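Long-range contacts in caspase Nc subunit 1 (Drosophila melanogaster, PDB 2FP3), which is the protease part of an initiator caspase, a cysteine endopeptidase in the caspase activation cascade that carries out apoptosis: residues Y53-R61 and V124-M132; I69-R77 and K146-V154. The protein carries 2 engineered substitutions. One frame throughout, in Å; residues are numbered along the deposited sequence.

Interaction 1: Y53-R61 and V124-M132; sequences YKMQSRFNR and VQNTECFVM
The carboxylate of E128 reaches into the loop K54-R61 and is gripped there by five donors. Its side chain leaves with CG anti to the carbonyl carbon (chi1 -69°) and stays extended beyond it, which carries the charge across to the far backbone. E128 OE2 takes K54 NZ at 2.7 Å on its anti side and Q56 N at 2.8 Å on its syn side, the two donors coming from opposite faces of the carboxylate plane. E128 OE1 takes S57 N on the syn side, while S57 OG, 2.8 Å from that oxygen, comes from above the plane. R61 NE closes the network with a salt bridge of 3.1 Å to E128 OE1, which lies in the guanidinium plane although the two flat groups are turned 57° apart; R61 NH2 goes on to F313 O. With two cations and two backbone N-H groups around it, this buried carboxylate is probably held ionised. Alongside, M55 CE rests on C129 CB at 3.5 Å. E128 N bonds back to N60 O, 2.8 Å away, and a water links K54 O with E128 O. S57 OG also accepts from N60 N, an ST motif. The whole is a salt-bridge network of K54, R61 and the buried E128 in the caspase domain, tying the loop before strand 62-68 to the connection between helix 122-126 and strand 130-139.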
ATOM      1  N   TYR A  53      14.394   8.834   4.409  1.00 37.14           N
ATOM      2  CA  TYR A  53      14.763   7.654   3.636  1.00 36.52           C
ATOM      3  C   TYR A  53      15.234   8.115   2.277  1.00 38.49           C
ATOM      4  O   TYR A  53      14.624   8.998   1.664  1.00 34.93           O
ATOM      5  CB  TYR A  53      13.581   6.700   3.445  1.00 33.69           C
ATOM      6  CG  TYR A  53      13.124   6.002   4.709  1.00 31.40           C
ATOM      7  CD1 TYR A  53      13.902   5.009   5.311  1.00 28.91           C
ATOM      8  CD2 TYR A  53      11.909   6.351   5.305  1.00 26.77           C
ATOM      9  CE1 TYR A  53      13.468   4.372   6.498  1.00 32.94           C
ATOM     10  CE2 TYR A  53      11.471   5.740   6.469  1.00 31.35           C
ATOM     11  CZ  TYR A  53      12.242   4.755   7.070  1.00 32.92           C
ATOM     12  OH  TYR A  53      11.769   4.183   8.230  1.00 29.88           O
ATOM     13  N   LYS A  54      16.315   7.507   1.804  1.00 40.58           N
ATOM     14  CA  LYS A  54      16.868   7.858   0.504  1.00 44.30           C
ATOM     15  C   LYS A  54      15.870   7.535  -0.611  1.00 42.52           C
ATOM     16  O   LYS A  54      15.393   6.408  -0.719  1.00 43.56           O
ATOM     17  CB  LYS A  54      18.180   7.105   0.280  1.00 47.60           C
ATOM     18  CG  LYS A  54      18.995   7.613  -0.906  1.00 54.75           C
ATOM     19  CD  LYS A  54      20.327   6.854  -1.067  1.00 56.51           C
ATOM     20  CE  LYS A  54      20.130   5.472  -1.699  1.00 56.83           C
ATOM     21  NZ  LYS A  54      19.597   5.574  -3.096  1.00 54.40           N
ATOM     22  N   MET A  55      15.554   8.541  -1.418  1.00 41.29           N
ATOM     23  CA  MET A  55      14.629   8.413  -2.541  1.00 41.98           C
ATOM     24  C   MET A  55      15.127   9.302  -3.681  1.00 44.55           C
ATOM     25  O   MET A  55      14.464  10.271  -4.062  1.00 43.66           O
ATOM     26  CB  MET A  55      13.228   8.867  -2.135  1.00 37.35           C
ATOM     27  CG  MET A  55      12.569   7.981  -1.107  1.00 38.79           C
ATOM     28  SD  MET A  55      12.275   6.336  -1.740  1.00 36.81           S
ATOM     29  CE  MET A  55      10.619   6.497  -2.410  1.00 35.79           C
ATOM     30  N   GLN A  56      16.282   8.962  -4.242  1.00 46.08           N
ATOM     31  CA  GLN A  56      16.859   9.774  -5.306  1.00 48.07           C
ATOM     32  C   GLN A  56      17.426   9.040  -6.525  1.00 44.97           C
ATOM     33  O   GLN A  56      17.939   9.686  -7.442  1.00 45.31           O
ATOM     34  CB  GLN A  56      17.929  10.677  -4.688  1.00 52.82           C
ATOM     35  CG  GLN A  56      18.747   9.976  -3.617  1.00 57.92           C
ATOM     36  CD  GLN A  56      19.647  10.921  -2.818  1.00 62.44           C
ATOM     37  OE1 GLN A  56      19.172  11.827  -2.124  1.00 63.49           O
ATOM     38  NE2 GLN A  56      20.956  10.704  -2.911  1.00 63.43           N
ATOM     39  N   SER A  57      17.332   7.709  -6.554  1.00 42.53           N
ATOM     40  CA  SER A  57      17.852   6.936  -7.688  1.00 38.09           C
ATOM     41  C   SER A  57      16.971   7.218  -8.887  1.00 38.55           C
ATOM     42  O   SER A  57      15.871   7.741  -8.725  1.00 39.37           O
ATOM     43  CB  SER A  57      17.806   5.436  -7.391  1.00 35.94           C
ATOM     44  OG  SER A  57      16.550   4.881  -7.757  1.00 36.09           O
ATOM     45  N   ARG A  58      17.414   6.877 -10.094  1.00 42.56           N
ATOM     46  CA  ARG A  58      16.547   7.151 -11.232  1.00 48.13           C
ATOM     47  C   ARG A  58      15.820   5.988 -11.879  1.00 41.05           C
ATOM     48  O   ARG A  58      15.020   6.200 -12.777  1.00 41.12           O
ATOM     49  CB  ARG A  58      17.260   7.988 -12.304  1.00 63.34           C
ATOM     50  CG  ARG A  58      18.671   7.606 -12.665  1.00 85.32           C
ATOM     51  CD  ARG A  58      19.233   8.711 -13.545  1.00103.03           C
ATOM     52  NE  ARG A  58      20.639   8.534 -13.882  1.00117.00           N
ATOM     53  CZ  ARG A  58      21.363   9.445 -14.523  1.00123.95           C
ATOM     54  NH1 ARG A  58      20.811  10.593 -14.889  1.00127.02           N
ATOM     55  NH2 ARG A  58      22.638   9.206 -14.802  1.00128.42           N
ATOM     56  N   PHE A  59      16.069   4.766 -11.431  1.00 36.62           N
ATOM     57  CA  PHE A  59      15.347   3.624 -11.993  1.00 36.89           C
ATOM     58  C   PHE A  59      14.963   2.625 -10.907  1.00 35.35           C
ATOM     59  O   PHE A  59      14.294   1.630 -11.171  1.00 35.36           O
ATOM     60  CB  PHE A  59      16.177   2.928 -13.070  1.00 37.52           C
ATOM     61  CG  PHE A  59      16.592   3.839 -14.187  1.00 38.17           C
ATOM     62  CD1 PHE A  59      17.887   4.344 -14.244  1.00 39.48           C
ATOM     63  CD2 PHE A  59      15.667   4.260 -15.132  1.00 37.42           C
ATOM     64  CE1 PHE A  59      18.246   5.262 -15.224  1.00 40.41           C
ATOM     65  CE2 PHE A  59      16.018   5.180 -16.116  1.00 37.78           C
ATOM     66  CZ  PHE A  59      17.305   5.681 -16.160  1.00 38.70           C
ATOM     67  N   ASN A  60      15.376   2.913  -9.678  1.00 34.29           N
ATOM     68  CA  ASN A  60      15.102   2.047  -8.546  1.00 35.61           C
ATOM     69  C   ASN A  60      14.372   2.799  -7.436  1.00 34.54           C
ATOM     70  O   ASN A  60      14.575   2.523  -6.256  1.00 34.05           O
ATOM     71  CB  ASN A  60      16.424   1.496  -8.015  1.00 37.16           C
ATOM     72  CG  ASN A  60      16.984   0.388  -8.880  1.00 42.01           C
ATOM     73  OD1 ASN A  60      16.483  -0.729  -8.863  1.00 47.05           O
ATOM     74  ND2 ASN A  60      18.022   0.693  -9.643  1.00 43.35           N
ATOM     75  N   ARG A  61      13.521   3.746  -7.816  1.00 33.96           N
ATOM     76  CA  ARG A  61      12.793   4.554  -6.846  1.00 36.28           C
ATOM     77  C   ARG A  61      11.906   3.715  -5.937  1.00 35.71           C
ATOM     78  O   ARG A  61      11.845   3.962  -4.734  1.00 35.66           O
ATOM     79  CB  ARG A  61      11.964   5.628  -7.563  1.00 36.64           C
ATOM     80  CG  ARG A  61      11.316   6.636  -6.637  1.00 36.50           C
ATOM     81  CD  ARG A  61      12.299   7.149  -5.579  1.00 39.39           C
ATOM     82  NE  ARG A  61      13.447   7.843  -6.162  1.00 41.41           N
ATOM     83  CZ  ARG A  61      13.398   9.049  -6.719  1.00 39.37           C
ATOM     84  NH1 ARG A  61      12.252   9.715  -6.769  1.00 42.32           N
ATOM     85  NH2 ARG A  61      14.491   9.587  -7.240  1.00 37.18           N
ATOM     86  N   VAL A 124      13.790  -5.785  -6.029  1.00 41.11           N
ATOM     87  CA  VAL A 124      13.673  -5.277  -4.675  1.00 38.39           C
ATOM     88  C   VAL A 124      15.037  -5.135  -4.007  1.00 39.77           C
ATOM     89  O   VAL A 124      15.229  -4.281  -3.140  1.00 39.47           O
ATOM     90  CB  VAL A 124      12.773  -6.199  -3.825  1.00 37.01           C
ATOM     91  CG1 VAL A 124      12.913  -5.846  -2.359  1.00 33.68           C
ATOM     92  CG2 VAL A 124      11.316  -6.052  -4.270  1.00 33.00           C
ATOM     93  N   GLN A 125      15.982  -5.972  -4.412  1.00 41.28           N
ATOM     94  CA  GLN A 125      17.316  -5.935  -3.835  1.00 40.85           C
ATOM     95  C   GLN A 125      17.922  -4.546  -3.948  1.00 37.84           C
ATOM     96  O   GLN A 125      18.600  -4.078  -3.035  1.00 36.18           O
ATOM     97  CB  GLN A 125      18.219  -6.959  -4.536  1.00 43.86           C
ATOM     98  CG  GLN A 125      19.683  -6.879  -4.151  1.00 48.82           C
ATOM     99  CD  GLN A 125      20.501  -8.030  -4.718  1.00 51.89           C
ATOM    100  OE1 GLN A 125      20.375  -8.381  -5.896  1.00 53.69           O
ATOM    101  NE2 GLN A 125      21.351  -8.617  -3.884  1.00 50.13           N
ATOM    102  N   ASN A 126      17.656  -3.874  -5.059  1.00 36.29           N
ATOM    103  CA  ASN A 126      18.219  -2.553  -5.262  1.00 36.73           C
ATOM    104  C   ASN A 126      17.232  -1.395  -5.212  1.00 36.92           C
ATOM    105  O   ASN A 126      17.611  -0.243  -5.447  1.00 36.81           O
ATOM    106  CB  ASN A 126      18.972  -2.541  -6.589  1.00 39.48           C
ATOM    107  CG  ASN A 126      20.053  -3.602  -6.636  1.00 44.01           C
ATOM    108  OD1 ASN A 126      20.845  -3.746  -5.687  1.00 44.07           O
ATOM    109  ND2 ASN A 126      20.094  -4.356  -7.724  1.00 43.12           N
ATOM    110  N   THR A 127      15.972  -1.685  -4.897  1.00 32.33           N
ATOM    111  CA  THR A 127      14.985  -0.632  -4.856  1.00 31.62           C
ATOM    112  C   THR A 127      15.160   0.204  -3.605  1.00 35.71           C
ATOM    113  O   THR A 127      15.698  -0.266  -2.594  1.00 34.03           O
ATOM    114  CB  THR A 127      13.540  -1.187  -4.902  1.00 30.38           C
ATOM    115  OG1 THR A 127      12.642  -0.105  -5.159  1.00 30.80           O
ATOM    116  CG2 THR A 127      13.157  -1.861  -3.575  1.00 26.21           C
ATOM    117  N   GLU A 128      14.693   1.445  -3.675  1.00 35.62           N
ATOM    118  CA  GLU A 128      14.797   2.350  -2.547  1.00 36.94           C
ATOM    119  C   GLU A 128      13.587   2.275  -1.636  1.00 36.23           C
ATOM    120  O   GLU A 128      13.669   2.681  -0.481  1.00 37.72           O
ATOM    121  CB  GLU A 128      14.948   3.802  -3.034  1.00 38.44           C
ATOM    122  CG  GLU A 128      16.274   4.117  -3.725  1.00 38.19           C
ATOM    123  CD  GLU A 128      16.301   5.502  -4.339  1.00 37.13           C
ATOM    124  OE1 GLU A 128      15.547   5.754  -5.296  1.00 36.25           O
ATOM    125  OE2 GLU A 128      17.081   6.343  -3.857  1.00 39.45           O
ATOM    126  N   CYS A 129      12.474   1.747  -2.141  1.00 34.68           N
ATOM    127  CA  CYS A 129      11.238   1.706  -1.360  1.00 35.11           C
ATOM    128  C   CYS A 129      10.281   0.577  -1.766  1.00 34.85           C
ATOM    129  O   CYS A 129      10.151   0.250  -2.951  1.00 35.22           O
ATOM    130  CB  CYS A 129      10.533   3.067  -1.510  1.00 33.48           C
ATOM    131  SG  CYS A 129       8.909   3.224  -0.737  1.00 34.50           S
ATOM    132  N   PHE A 130       9.606  -0.015  -0.785  1.00 33.60           N
ATOM    133  CA  PHE A 130       8.668  -1.090  -1.084  1.00 32.67           C
ATOM    134  C   PHE A 130       7.252  -0.788  -0.605  1.00 31.91           C
ATOM    135  O   PHE A 130       7.032  -0.470   0.561  1.00 34.08           O
ATOM    136  CB  PHE A 130       9.122  -2.400  -0.447  1.00 33.08           C
ATOM    137  CG  PHE A 130       8.204  -3.551  -0.730  1.00 33.25           C
ATOM    138  CD1 PHE A 130       8.334  -4.287  -1.905  1.00 31.93           C
ATOM    139  CD2 PHE A 130       7.159  -3.853   0.140  1.00 33.35           C
ATOM    140  CE1 PHE A 130       7.435  -5.306  -2.214  1.00 32.39           C
ATOM    141  CE2 PHE A 130       6.248  -4.874  -0.159  1.00 33.94           C
ATOM    142  CZ  PHE A 130       6.384  -5.599  -1.337  1.00 35.04           C
ATOM    143  N   VAL A 131       6.289  -0.894  -1.512  1.00 33.34           N
ATOM    144  CA  VAL A 131       4.893  -0.665  -1.167  1.00 32.45           C
ATOM    145  C   VAL A 131       4.062  -1.830  -1.670  1.00 34.59           C
ATOM    146  O   VAL A 131       4.139  -2.205  -2.841  1.00 34.04           O
ATOM    147  CB  VAL A 131       4.332   0.625  -1.809  1.00 32.84           C
ATOM    148  CG1 VAL A 131       2.844   0.747  -1.507  1.00 32.48           C
ATOM    149  CG2 VAL A 131       5.066   1.846  -1.265  1.00 34.51           C
ATOM    150  N   MET A 132       3.290  -2.435  -0.777  1.00 35.40           N
ATOM    151  CA  MET A 132       2.418  -3.525  -1.191  1.00 40.48           C
ATOM    152  C   MET A 132       0.993  -3.079  -0.903  1.00 41.46           C
ATOM    153  O   MET A 132       0.722  -2.493   0.149  1.00 40.62           O
ATOM    154  CB  MET A 132       2.708  -4.821  -0.416  1.00 42.65           C
ATOM    155  CG  MET A 132       1.702  -5.952  -0.735  1.00 44.04           C
ATOM    156  SD  MET A 132       1.777  -7.440   0.332  1.00 45.43           S
ATOM    157  CE  MET A 132       1.111  -6.813   1.861  1.00 42.50           C
TER
HETATM  158  O   HOH W   1      15.546   4.115   0.569  1.00 49.74           O

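Interaction 2: I69-R77 and K146-V154; sequences IMDYPDQNR and KVEFRDGSV. Engineered in segment 146-154: R150 (natural residue Cys).
The ring of Y72 leans on the backbone and acid of the other segment at a slant: F149 O lies 3.5 Å from Y72 CD2, E148 OE1 is 3.8 Å from the same CD2, and the ring and carboxylate planes stand 52° apart. With CG anti to the carbonyl carbon (chi1 -57°), the ring is swung over toward E148 and on to H137, the probable active-site histidine, whose ring it meets; Y72 OH bonds to T136 OG1. The F149 ring is likewise approached obliquely, by I69 CD1 at 3.4 Å from F149 CD2, and it meets the ring of F111 as well. At the guanidinium of R77, E148 OE2 also arrives obliquely: the salt bridge from R77 NH1 to E148 OE2 spans 2.6 Å, and the side chains cross at about a right angle. The backbones add a CA-H...O contact, R150 CA to D71 O at 3.4 Å. R150, an engineered residue where the natural one is Cys, has its CB and CG beside that same carbonyl. P73 CD packs over G152 CA, 4.1 Å away, at the end of the type I turn F149-G152, where D151 OD2 accepts S153 N in an Asx turn. The contact thus joins the loop between strand 62-68 and helix 82-95 to the turn between strands 146-148 and 154-156. Helix 108-119 packs against F149 through Q108, I69 lies on T136 of strand 130-139, and R77 O is hydrogen-bonded to H137 NE2 of that strand.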
ATOM      1  N   ILE A  69      -7.786  -8.835  -5.356  1.00 59.33           N
ATOM      2  CA  ILE A  69      -8.618 -10.039  -5.432  1.00 62.55           C
ATOM      3  C   ILE A  69     -10.078  -9.607  -5.569  1.00 66.24           C
ATOM      4  O   ILE A  69     -10.586  -8.854  -4.735  1.00 66.92           O
ATOM      5  CB  ILE A  69      -8.473 -10.888  -4.151  1.00 61.43           C
ATOM      6  CG1 ILE A  69      -6.998 -11.219  -3.914  1.00 60.42           C
ATOM      7  CG2 ILE A  69      -9.295 -12.160  -4.266  1.00 60.12           C
ATOM      8  CD1 ILE A  69      -6.745 -11.997  -2.644  1.00 60.29           C
ATOM      9  N   MET A  70     -10.765 -10.080  -6.601  1.00 71.23           N
ATOM     10  CA  MET A  70     -12.148  -9.665  -6.779  1.00 78.13           C
ATOM     11  C   MET A  70     -13.156 -10.759  -7.087  1.00 74.15           C
ATOM     12  O   MET A  70     -14.291 -10.469  -7.451  1.00 72.08           O
ATOM     13  CB  MET A  70     -12.219  -8.577  -7.847  1.00 87.68           C
ATOM     14  CG  MET A  70     -11.532  -8.939  -9.143  1.00101.84           C
ATOM     15  SD  MET A  70     -11.422  -7.505 -10.215  1.00110.82           S
ATOM     16  CE  MET A  70     -13.105  -7.439 -10.843  1.00116.13           C
ATOM     17  N   ASP A  71     -12.751 -12.013  -6.932  1.00 73.18           N
ATOM     18  CA  ASP A  71     -13.654 -13.130  -7.187  1.00 75.56           C
ATOM     19  C   ASP A  71     -13.583 -14.139  -6.054  1.00 78.22           C
ATOM     20  O   ASP A  71     -12.499 -14.541  -5.628  1.00 76.05           O
ATOM     21  CB  ASP A  71     -13.315 -13.806  -8.518  1.00 73.37           C
ATOM     22  CG  ASP A  71     -13.819 -13.018  -9.719  1.00 73.60           C
ATOM     23  OD1 ASP A  71     -13.459 -13.382 -10.857  1.00 74.96           O
ATOM     24  OD2 ASP A  71     -14.578 -12.043  -9.533  1.00 72.21           O
ATOM     25  N   TYR A  72     -14.750 -14.547  -5.572  1.00 81.84           N
ATOM     26  CA  TYR A  72     -14.836 -15.489  -4.467  1.00 88.02           C
ATOM     27  C   TYR A  72     -15.812 -16.631  -4.775  1.00 95.13           C
ATOM     28  O   TYR A  72     -16.428 -16.645  -5.844  1.00 94.06           O
ATOM     29  CB  TYR A  72     -15.252 -14.719  -3.210  1.00 84.65           C
ATOM     30  CG  TYR A  72     -14.303 -13.587  -2.889  1.00 81.06           C
ATOM     31  CD1 TYR A  72     -14.453 -12.332  -3.482  1.00 79.30           C
ATOM     32  CD2 TYR A  72     -13.206 -13.792  -2.049  1.00 79.23           C
ATOM     33  CE1 TYR A  72     -13.528 -11.311  -3.249  1.00 76.34           C
ATOM     34  CE2 TYR A  72     -12.278 -12.781  -1.810  1.00 76.21           C
ATOM     35  CZ  TYR A  72     -12.442 -11.547  -2.412  1.00 75.62           C
ATOM     36  OH  TYR A  72     -11.516 -10.555  -2.184  1.00 74.72           O
ATOM     37  N   PRO A  73     -15.957 -17.606  -3.848  1.00 98.18           N
ATOM     38  CA  PRO A  73     -16.849 -18.758  -3.997  1.00100.28           C
ATOM     39  C   PRO A  73     -17.985 -18.593  -4.995  1.00100.57           C
ATOM     40  O   PRO A  73     -18.196 -19.458  -5.845  1.00107.84           O
ATOM     41  CB  PRO A  73     -17.339 -18.968  -2.578  1.00102.17           C
ATOM     42  CG  PRO A  73     -16.067 -18.798  -1.818  1.00 99.80           C
ATOM     43  CD  PRO A  73     -15.381 -17.603  -2.489  1.00 99.54           C
ATOM     44  N   ASP A  74     -18.717 -17.490  -4.897  1.00112.06           N
ATOM     45  CA  ASP A  74     -19.809 -17.241  -5.827  1.00121.35           C
ATOM     46  C   ASP A  74     -19.861 -15.773  -6.233  1.00113.78           C
ATOM     47  O   ASP A  74     -19.395 -14.900  -5.498  1.00 98.46           O
ATOM     48  CB  ASP A  74     -21.144 -17.659  -5.208  1.00142.60           C
ATOM     49  CG  ASP A  74     -22.286 -17.613  -6.205  1.00170.97           C
ATOM     50  OD1 ASP A  74     -22.190 -18.294  -7.250  1.00186.83           O
ATOM     51  OD2 ASP A  74     -23.279 -16.899  -5.945  1.00187.11           O
ATOM     52  N   GLN A  75     -20.430 -15.513  -7.407  1.00111.86           N
ATOM     53  CA  GLN A  75     -20.547 -14.157  -7.935  1.00121.94           C
ATOM     54  C   GLN A  75     -21.440 -13.288  -7.056  1.00127.60           C
ATOM     55  O   GLN A  75     -22.247 -12.503  -7.556  1.00137.48           O
ATOM     56  CB  GLN A  75     -21.110 -14.195  -9.360  1.00119.98           C
ATOM     57  NE2 GLN A  75     -20.095 -14.552 -12.686  1.00 97.39           N
ATOM     58  N   ASN A  76     -21.287 -13.437  -5.745  1.00134.06           N
ATOM     59  CA  ASN A  76     -22.068 -12.672  -4.785  1.00132.08           C
ATOM     60  C   ASN A  76     -21.205 -11.596  -4.139  1.00119.88           C
ATOM     61  O   ASN A  76     -21.564 -10.418  -4.135  1.00115.47           O
ATOM     62  CB  ASN A  76     -22.630 -13.601  -3.705  1.00148.49           C
ATOM     63  CG  ASN A  76     -23.406 -12.853  -2.638  1.00165.32           C
ATOM     64  OD1 ASN A  76     -22.852 -12.028  -1.910  1.00175.26           O
ATOM     65  ND2 ASN A  76     -24.700 -13.135  -2.542  1.00175.31           N
ATOM     66  N   ARG A  77     -20.064 -12.008  -3.597  1.00112.29           N
ATOM     67  CA  ARG A  77     -19.156 -11.074  -2.946  1.00110.92           C
ATOM     68  C   ARG A  77     -18.247 -10.399  -3.967  1.00110.08           C
ATOM     69  O   ARG A  77     -17.277  -9.733  -3.604  1.00103.90           O
ATOM     70  CB  ARG A  77     -18.302 -11.800  -1.905  1.00108.75           C
ATOM     71  CG  ARG A  77     -19.097 -12.632  -0.915  1.00106.89           C
ATOM     72  CD  ARG A  77     -18.252 -12.997   0.292  1.00102.58           C
ATOM     73  NE  ARG A  77     -17.922 -11.817   1.087  1.00 97.75           N
ATOM     74  CZ  ARG A  77     -17.221 -11.846   2.217  1.00 95.39           C
ATOM     75  NH1 ARG A  77     -16.771 -13.001   2.689  1.00 93.53           N
ATOM     76  NH2 ARG A  77     -16.976 -10.721   2.877  1.00 92.28           N
ATOM     77  N   LYS A 146      -8.032 -11.733   9.845  1.00 79.89           N
ATOM     78  CA  LYS A 146      -7.744 -12.604   8.714  1.00 81.64           C
ATOM     79  C   LYS A 146      -7.973 -11.947   7.354  1.00 73.99           C
ATOM     80  O   LYS A 146      -8.608 -10.899   7.252  1.00 72.99           O
ATOM     81  CB  LYS A 146      -8.589 -13.877   8.817  1.00 94.46           C
ATOM     82  CG  LYS A 146      -8.338 -14.690  10.084  1.00110.41           C
ATOM     83  CD  LYS A 146      -9.201 -15.944  10.119  1.00123.71           C
ATOM     84  CE  LYS A 146      -8.941 -16.768  11.372  1.00131.85           C
ATOM     85  NZ  LYS A 146      -9.795 -17.987  11.414  1.00138.04           N
ATOM     86  N   VAL A 147      -7.452 -12.584   6.310  1.00 67.87           N
ATOM     87  CA  VAL A 147      -7.587 -12.071   4.953  1.00 65.84           C
ATOM     88  C   VAL A 147      -8.021 -13.191   4.014  1.00 65.77           C
ATOM     89  O   VAL A 147      -7.473 -14.289   4.057  1.00 58.15           O
ATOM     90  CB  VAL A 147      -6.242 -11.471   4.459  1.00 60.17           C
ATOM     91  CG1 VAL A 147      -6.354 -11.032   3.023  1.00 61.12           C
ATOM     92  CG2 VAL A 147      -5.853 -10.290   5.328  1.00 60.46           C
ATOM     93  N   GLU A 148      -9.012 -12.905   3.172  1.00 67.76           N
ATOM     94  CA  GLU A 148      -9.536 -13.879   2.209  1.00 75.37           C
ATOM     95  C   GLU A 148      -8.836 -13.827   0.860  1.00 75.99           C
ATOM     96  O   GLU A 148      -8.313 -12.785   0.457  1.00 80.64           O
ATOM     97  CB  GLU A 148     -11.017 -13.635   1.927  1.00 82.37           C
ATOM     98  CG  GLU A 148     -12.009 -14.202   2.899  1.00 87.24           C
ATOM     99  CD  GLU A 148     -13.399 -14.213   2.296  1.00 89.90           C
ATOM    100  OE1 GLU A 148     -13.693 -15.128   1.498  1.00 91.40           O
ATOM    101  OE2 GLU A 148     -14.184 -13.292   2.601  1.00 91.85           O
ATOM    102  N   PHE A 149      -8.867 -14.952   0.151  1.00 75.14           N
ATOM    103  CA  PHE A 149      -8.282 -15.040  -1.178  1.00 69.38           C
ATOM    104  C   PHE A 149      -9.326 -15.627  -2.132  1.00 66.38           C
ATOM    105  O   PHE A 149     -10.448 -15.922  -1.721  1.00 63.33           O
ATOM    106  CB  PHE A 149      -7.019 -15.911  -1.165  1.00 66.93           C
ATOM    107  CG  PHE A 149      -5.892 -15.332  -0.352  1.00 67.23           C
ATOM    108  CD1 PHE A 149      -5.710 -15.700   0.978  1.00 67.06           C
ATOM    109  CD2 PHE A 149      -5.033 -14.388  -0.908  1.00 66.65           C
ATOM    110  CE1 PHE A 149      -4.693 -15.136   1.742  1.00 66.29           C
ATOM    111  CE2 PHE A 149      -4.016 -13.818  -0.148  1.00 65.79           C
ATOM    112  CZ  PHE A 149      -3.845 -14.192   1.177  1.00 65.55           C
ATOM    113  N   ARG A 150      -8.951 -15.784  -3.399  1.00 67.25           N
ATOM    114  CA  ARG A 150      -9.830 -16.327  -4.436  1.00 70.57           C
ATOM    115  C   ARG A 150     -10.529 -17.629  -4.031  1.00 72.02           C
ATOM    116  O   ARG A 150     -11.742 -17.772  -4.181  1.00 68.11           O
ATOM    117  CB  ARG A 150      -9.018 -16.571  -5.712  1.00 71.35           C
ATOM    118  CG  ARG A 150      -9.775 -17.291  -6.814  1.00 75.29           C
ATOM    119  CD  ARG A 150      -8.952 -18.436  -7.363  1.00 76.85           C
ATOM    120  NE  ARG A 150      -9.433 -18.871  -8.670  1.00 78.64           N
ATOM    121  CZ  ARG A 150      -8.818 -19.773  -9.430  1.00 79.51           C
ATOM    122  NH1 ARG A 150      -7.692 -20.346  -9.017  1.00 78.96           N
ATOM    123  NH2 ARG A 150      -9.322 -20.093 -10.613  1.00 79.12           N
ATOM    124  N   ASP A 151      -9.747 -18.577  -3.527  1.00 72.74           N
ATOM    125  CA  ASP A 151     -10.261 -19.873  -3.111  1.00 75.79           C
ATOM    126  C   ASP A 151     -11.083 -19.801  -1.825  1.00 77.16           C
ATOM    127  O   ASP A 151     -11.481 -20.825  -1.276  1.00 78.91           O
ATOM    128  CB  ASP A 151      -9.095 -20.852  -2.934  1.00 76.50           C
ATOM    129  CG  ASP A 151      -8.097 -20.389  -1.888  1.00 77.28           C
ATOM    130  OD1 ASP A 151      -7.048 -21.056  -1.720  1.00 76.62           O
ATOM    131  OD2 ASP A 151      -8.368 -19.360  -1.229  1.00 76.32           O
ATOM    132  N   GLY A 152     -11.337 -18.589  -1.346  1.00 76.82           N
ATOM    133  CA  GLY A 152     -12.111 -18.434  -0.130  1.00 72.89           C
ATOM    134  C   GLY A 152     -11.320 -18.691   1.142  1.00 69.17           C
ATOM    135  O   GLY A 152     -11.805 -18.409   2.235  1.00 72.13           O
ATOM    136  N   SER A 153     -10.105 -19.219   1.011  1.00 68.93           N
ATOM    137  CA  SER A 153      -9.270 -19.500   2.175  1.00 67.17           C
ATOM    138  C   SER A 153      -8.897 -18.222   2.940  1.00 64.89           C
ATOM    139  O   SER A 153      -9.031 -17.113   2.423  1.00 57.89           O
ATOM    140  CB  SER A 153      -8.001 -20.238   1.747  1.00 69.50           C
ATOM    141  OG  SER A 153      -7.227 -19.452   0.861  1.00 77.55           O
ATOM    142  N   VAL A 154      -8.423 -18.388   4.171  1.00 63.43           N
ATOM    143  CA  VAL A 154      -8.054 -17.257   5.012  1.00 68.41           C
ATOM    144  C   VAL A 154      -6.685 -17.414   5.673  1.00 69.84           C
ATOM    145  O   VAL A 154      -6.166 -18.525   5.792  1.00 72.71           O
ATOM    146  CB  VAL A 154      -9.105 -17.038   6.112  1.00 70.54           C
ATOM    147  CG1 VAL A 154     -10.457 -16.745   5.484  1.00 69.36           C
ATOM    148  CG2 VAL A 154      -9.189 -18.262   6.989  1.00 70.03           C
TER

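In the fold
The two contacts sit on opposite sides of the chain's centre, their own centres about 32 Å apart, yet both reach the same mixed sheet. Strand 62-68 runs between their first segments, and strand 130-139 begins in interaction 1 and, near its other end, lies beside strand 146-148 of interaction 2. Both are partly buried, but their chemistry differs. Interaction 1 centres on a buried acid held by several charged and backbone donors, away from the annotated sites. Interaction 2 has a single polar link between its segments, a salt bridge between a partly exposed acid and an exposed arginine; the rest is mainly packing of I69, Y72 and P73 on backbone and on the F149 ring, beside the probable active-site histidine.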